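Local coordinates for proliferating cell nuclear antigen (Entamoeba histolytica, PDB 3P91), which probably forms a ring-shaped sliding clamp around DNA that raises the processivity of DNA polymerase delta during replication, at residues A9-A14 with L93-K98; A219-L224 with M240-E245. All blocks are in the same frame, centred on the assembly; numbering follows the deposited sequence.

In the fold
Near the N terminus, strand 7-11 enters contact 1 and leads through a two-residue turn into helix 14-25. Segment 93-98, on strand 92-97, pairs with segment 9-14 after 78 intervening residues, closing a long loop inside the N-terminal domain. Contact 2 opens only after this loop is complete, so the two are in series and neither nest nor cross. It closes a loop of 15 residues in the C-terminal domain, where the turn after helix 212-218 packs on strand 238-244, part of the sheet that spans both domains. The centres of contacts 1 and 2 lie about 21 Å apart. Helix 14-25 connects them: it follows strand 7-11, and its residues R19, V20 and S23 meet the turn of contact 2.

Contact 1: A9-A14 with L93-K98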
loop_
_atom_site.group_PDB
_atom_site.type_symbol
_atom_site.label_atom_id
_atom_site.label_comp_id
_atom_site.label_asym_id
_atom_site.label_seq_id
_atom_site.Cartn_x
_atom_site.Cartn_y
_atom_site.Cartn_z
ATOM N N ALA A 9 -12.462 2.725 -33.656
ATOM C CA ALA A 9 -12.812 3.787 -32.723
ATOM C C ALA A 9 -11.596 4.341 -31.991
ATOM O O ALA A 9 -10.795 3.584 -31.451
ATOM C CB ALA A 9 -13.851 3.291 -31.724
ATOM N N LYS A 10 -11.457 5.664 -31.980
ATOM C CA LYS A 10 -10.453 6.295 -31.139
ATOM C C LYS A 10 -11.095 7.229 -30.142
ATOM O O LYS A 10 -11.846 8.121 -30.515
ATOM C CB LYS A 10 -9.427 7.072 -31.955
ATOM C CG LYS A 10 -8.363 7.722 -31.082
ATOM C CD LYS A 10 -7.367 8.467 -31.930
ATOM C CE LYS A 10 -8.059 9.608 -32.640
ATOM N NZ LYS A 10 -7.564 9.790 -34.033
ATOM N N PHE A 11 -10.773 7.032 -28.871
ATOM C CA PHE A 11 -11.378 7.822 -27.821
ATOM C C PHE A 11 -10.818 9.230 -27.787
ATOM O O PHE A 11 -9.672 9.460 -28.152
ATOM C CB PHE A 11 -11.173 7.144 -26.474
ATOM C CG PHE A 11 -11.987 5.906 -26.302
ATOM C CD1 PHE A 11 -13.221 5.958 -25.676
ATOM C CD2 PHE A 11 -11.535 4.692 -26.786
ATOM C CE1 PHE A 11 -13.984 4.816 -25.521
ATOM C CE2 PHE A 11 -12.293 3.547 -26.635
ATOM C CZ PHE A 11 -13.520 3.608 -25.996
ATOM N N LYS A 12 -11.645 10.173 -27.363
ATOM C CA LYS A 12 -11.158 11.502 -27.041
ATOM C C LYS A 12 -10.275 11.393 -25.809
ATOM O O LYS A 12 -9.173 11.941 -25.776
ATOM C CB LYS A 12 -12.323 12.464 -26.795
ATOM C CG LYS A 12 -12.956 12.965 -28.080
ATOM C CD LYS A 12 -14.203 13.778 -27.837
ATOM C CE LYS A 12 -14.685 14.424 -29.123
ATOM N NZ LYS A 12 -16.029 15.064 -28.970
ATOM N N GLU A 13 -10.752 10.659 -24.808
ATOM C CA GLU A 13 -10.003 10.450 -23.569
ATOM C C GLU A 13 -9.878 8.969 -23.236
ATOM O O GLU A 13 -10.879 8.269 -23.127
ATOM C CB GLU A 13 -10.679 11.172 -22.399
ATOM C CG GLU A 13 -10.717 12.692 -22.521
ATOM C CD GLU A 13 -9.333 13.332 -22.520
ATOM O OE1 GLU A 13 -9.193 14.430 -23.097
ATOM O OE2 GLU A 13 -8.388 12.750 -21.939
ATOM N N ALA A 14 -8.651 8.495 -23.060
ATOM C CA ALA A 14 -8.432 7.094 -22.717
ATOM C C ALA A 14 -8.954 6.757 -21.318
ATOM O O ALA A 14 -9.389 5.632 -21.060
ATOM C CB ALA A 14 -6.956 6.734 -22.845
ATOM N N LEU A 93 -6.057 6.110 -27.355
ATOM C CA LEU A 93 -6.568 4.751 -27.322
ATOM C C LEU A 93 -7.463 4.443 -28.521
ATOM O O LEU A 93 -8.443 5.141 -28.783
ATOM C CB LEU A 93 -7.306 4.493 -26.007
ATOM C CG LEU A 93 -7.893 3.092 -25.871
ATOM C CD1 LEU A 93 -6.795 2.065 -25.764
ATOM C CD2 LEU A 93 -8.796 3.019 -24.669
ATOM N N ILE A 94 -7.117 3.383 -29.242
ATOM C CA ILE A 94 -7.854 2.996 -30.424
ATOM C C ILE A 94 -8.285 1.550 -30.314
ATOM O O ILE A 94 -7.545 0.701 -29.822
ATOM C CB ILE A 94 -7.009 3.175 -31.693
ATOM C CG1 ILE A 94 -6.565 4.627 -31.827
ATOM C CG2 ILE A 94 -7.795 2.768 -32.926
ATOM C CD1 ILE A 94 -5.406 4.811 -32.756
ATOM N N LEU A 95 -9.502 1.289 -30.771
ATOM C CA LEU A 95 -10.037 -0.056 -30.843
ATOM C C LEU A 95 -10.245 -0.412 -32.303
ATOM O O LEU A 95 -10.703 0.416 -33.086
ATOM C CB LEU A 95 -11.370 -0.127 -30.112
ATOM C CG LEU A 95 -11.414 -0.534 -28.639
ATOM C CD1 LEU A 95 -10.199 -0.079 -27.859
ATOM C CD2 LEU A 95 -12.671 0.050 -28.039
ATOM N N ASP A 96 -9.900 -1.640 -32.672
ATOM C CA ASP A 96 -10.115 -2.104 -34.029
ATOM C C ASP A 96 -10.611 -3.535 -34.010
ATOM O O ASP A 96 -10.147 -4.348 -33.210
ATOM C CB ASP A 96 -8.819 -2.030 -34.847
ATOM C CG ASP A 96 -8.558 -0.645 -35.432
ATOM O OD1 ASP A 96 -7.489 -0.066 -35.144
ATOM O OD2 ASP A 96 -9.403 -0.145 -36.203
ATOM N N VAL A 97 -11.573 -3.826 -34.883
ATOM C CA VAL A 97 -11.890 -5.203 -35.235
ATOM C C VAL A 97 -11.770 -5.383 -36.749
ATOM O O VAL A 97 -12.441 -4.703 -37.517
ATOM C CB VAL A 97 -13.280 -5.631 -34.751
ATOM C CG1 VAL A 97 -13.616 -7.014 -35.279
ATOM C CG2 VAL A 97 -13.335 -5.613 -33.230
ATOM N N LYS A 98 -10.891 -6.285 -37.170
ATOM C CA LYS A 98 -10.645 -6.512 -38.586
ATOM C C LYS A 98 -11.881 -7.107 -39.234
ATOM O O LYS A 98 -12.495 -6.481 -40.093
#
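A9 and K10 pair with L95 and I94 in the antiparallel sheet of the N-terminal clamp domain, where strands 9-11 and 93-97 run at 164° with their axes 4.6 Å apart. A9 and L95 form a hydrogen-bonded pair: A9 N donates to L95 O over 3.0 Å, and L95 N returns a straighter bond to A9 O at 2.7 Å. Two residues on, F11 N donates to L93 O at 3.0 Å. That oxygen also lies in the plane of the F11 ring, at its edge.

Between these bonds K10 faces I94 as a non-hydrogen-bonded pair. With CG anti to the backbone N (chi1 -179°), K10 lays its aliphatic stem across I94, CG to CG1 3.7 Å, while NZ leads off to a salt bridge with E64. The F11 and L93 side chains run side by side, CD2 to CD2 3.8 Å, and L95 CD2 reaches the ring edge at F11 CE2, also 3.8 Å. A14 CB, past the turn, rests on L93 CB. F17 of the following helix stacks on the F11 ring. Antiparallel strand pairs of this kind, with a helix on one face of the sheet, are typical of the DNA-clamp fold of PCNA.

Contact 2: A219-L224 with M240-E245; sequences AKSAPL and MEFKGE
F242 turns its ring from strand 238-244 against the 219-224 turn, one face on S221. The turn that follows helix 212-218, with its short 3-10 segment, packs here on the sheet of the C-terminal clamp domain. S221 CB stands 3.7 Å from the ring centroid and 17° off its normal, the geometry of a CH-pi contact, displaced toward the CD2-CE2 side of the rim. F242 CG is anti to its own carbonyl carbon (chi1 -62°), which directs the ring at the turn. Across the ring from this rim, the CE1 corner comes to 3.7 Å from A222 N, which approaches obliquely.

No hydrogen bond joins the two segments; the contact is made by van der Waals and CH-pi packing, with backbone N and O atoms of the turn lying against the F242 ring and G244. The turn is held from within: A222 N bonds to A219 O and L224 N to S221 O, consistent with the 3-10 conformation at 222-224. S221 OG, beside its own backbone N, is bonded to F218 O at the end of helix 212-218, while its CB bears on the ring.

Two neighbours flank the aromatic residue. At one end L224 sets its CB 4.1 Å from F242 CB, and its side chain also meets R19, V20 and S23 of helix 14-25. At the other, the M240 chain runs extended until it bends at chi3, near A219 and near F148, which belongs to helix 145-158. Its SD lies 4.1 Å from A219 N. Beyond F242 the backbone itself meets the turn, G244 CA lying 3.6 Å from L224 O.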
loop_
_atom_site.group_PDB
_atom_site.type_symbol
_atom_site.label_atom_id
_atom_site.label_comp_id
_atom_site.label_asym_id
_atom_site.label_seq_id
_atom_site.Cartn_x
_atom_site.Cartn_y
_atom_site.Cartn_z
ATOM N N ALA A 219 -21.373 1.527 -6.217
ATOM C CA ALA A 219 -20.856 2.825 -5.807
ATOM C C ALA A 219 -19.438 3.055 -6.292
ATOM O O ALA A 219 -18.996 4.195 -6.425
ATOM C CB ALA A 219 -20.918 2.961 -4.299
ATOM N N LYS A 220 -18.727 1.965 -6.558
ATOM C CA LYS A 220 -17.340 2.043 -6.995
ATOM C C LYS A 220 -17.200 2.601 -8.401
ATOM O O LYS A 220 -16.093 2.703 -8.918
ATOM C CB LYS A 220 -16.680 0.671 -6.932
ATOM C CG LYS A 220 -16.638 0.068 -5.555
ATOM C CD LYS A 220 -16.097 -1.349 -5.620
ATOM C CE LYS A 220 -16.198 -2.041 -4.273
ATOM N NZ LYS A 220 -15.764 -3.461 -4.365
ATOM N N SER A 221 -18.321 2.956 -9.020
ATOM C CA SER A 221 -18.312 3.547 -10.354
ATOM C C SER A 221 -18.082 5.055 -10.290
ATOM O O SER A 221 -18.106 5.743 -11.310
ATOM C CB SER A 221 -19.622 3.245 -11.080
ATOM O OG SER A 221 -19.781 1.852 -11.263
ATOM N N ALA A 222 -17.855 5.553 -9.078
ATOM C CA ALA A 222 -17.661 6.979 -8.815
ATOM C C ALA A 222 -16.728 7.695 -9.797
ATOM O O ALA A 222 -17.018 8.807 -10.221
ATOM C CB ALA A 222 -17.189 7.190 -7.370
ATOM N N PRO A 223 -15.604 7.069 -10.155
ATOM C CA PRO A 223 -14.663 7.697 -11.090
ATOM C C PRO A 223 -15.297 8.218 -12.387
ATOM O O PRO A 223 -14.749 9.125 -13.009
ATOM C CB PRO A 223 -13.688 6.561 -11.404
ATOM C CG PRO A 223 -13.683 5.740 -10.170
ATOM C CD PRO A 223 -15.104 5.771 -9.669
ATOM N N LEU A 224 -16.440 7.670 -12.775
ATOM C CA LEU A 224 -17.070 8.059 -14.032
ATOM C C LEU A 224 -17.671 9.449 -14.001
ATOM O O LEU A 224 -17.885 10.061 -15.047
ATOM C CB LEU A 224 -18.153 7.058 -14.427
ATOM C CG LEU A 224 -17.709 5.789 -15.145
ATOM C CD1 LEU A 224 -18.905 4.894 -15.339
ATOM C CD2 LEU A 224 -17.070 6.114 -16.478
ATOM N N MET A 240 -29.148 3.881 -9.954
ATOM C CA MET A 240 -27.939 4.600 -9.599
ATOM C C MET A 240 -27.233 4.943 -10.899
ATOM O O MET A 240 -26.742 4.061 -11.588
ATOM C CB MET A 240 -27.047 3.745 -8.698
ATOM C CG MET A 240 -25.921 4.504 -8.019
ATOM S SD MET A 240 -24.880 3.420 -7.015
ATOM C CE MET A 240 -26.050 2.893 -5.775
ATOM N N GLU A 241 -27.210 6.226 -11.238
ATOM C CA GLU A 241 -26.675 6.672 -12.517
ATOM C C GLU A 241 -25.369 7.452 -12.409
ATOM O O GLU A 241 -25.253 8.395 -11.634
ATOM C CB GLU A 241 -27.700 7.542 -13.234
ATOM C CG GLU A 241 -27.104 8.322 -14.389
ATOM C CD GLU A 241 -28.051 9.368 -14.932
ATOM O OE1 GLU A 241 -27.592 10.491 -15.225
ATOM O OE2 GLU A 241 -29.253 9.067 -15.069
ATOM N N PHE A 242 -24.391 7.055 -13.210
ATOM C CA PHE A 242 -23.154 7.802 -13.343
ATOM C C PHE A 242 -23.033 8.356 -14.762
ATOM O O PHE A 242 -22.592 7.661 -15.677
ATOM C CB PHE A 242 -21.959 6.912 -13.015
ATOM C CG PHE A 242 -21.967 6.394 -11.615
ATOM C CD1 PHE A 242 -21.339 7.095 -10.600
ATOM C CD2 PHE A 242 -22.622 5.217 -11.305
ATOM C CE1 PHE A 242 -21.360 6.627 -9.301
ATOM C CE2 PHE A 242 -22.639 4.742 -10.008
ATOM C CZ PHE A 242 -22.010 5.448 -9.007
ATOM N N LYS A 243 -23.433 9.611 -14.937
ATOM C CA LYS A 243 -23.372 10.257 -16.242
ATOM C C LYS A 243 -22.079 11.042 -16.452
ATOM O O LYS A 243 -21.839 12.051 -15.790
ATOM C CB LYS A 243 -24.582 11.167 -16.443
ATOM C CG LYS A 243 -24.472 12.057 -17.668
ATOM C CD LYS A 243 -25.815 12.675 -18.007
ATOM C CE LYS A 243 -26.333 13.536 -16.875
ATOM N NZ LYS A 243 -25.475 14.736 -16.669
ATOM N N GLY A 244 -21.255 10.568 -17.382
ATOM C CA GLY A 244 -20.019 11.242 -17.736
ATOM C C GLY A 244 -20.210 12.201 -18.897
ATOM O O GLY A 244 -21.337 12.585 -19.221
ATOM N N GLU A 245 -19.104 12.581 -19.531
ATOM C CA GLU A 245 -19.132 13.520 -20.651
ATOM C C GLU A 245 -20.153 13.139 -21.738
ATOM O O GLU A 245 -21.229 13.743 -21.837
ATOM C CB GLU A 245 -17.729 13.672 -21.249
#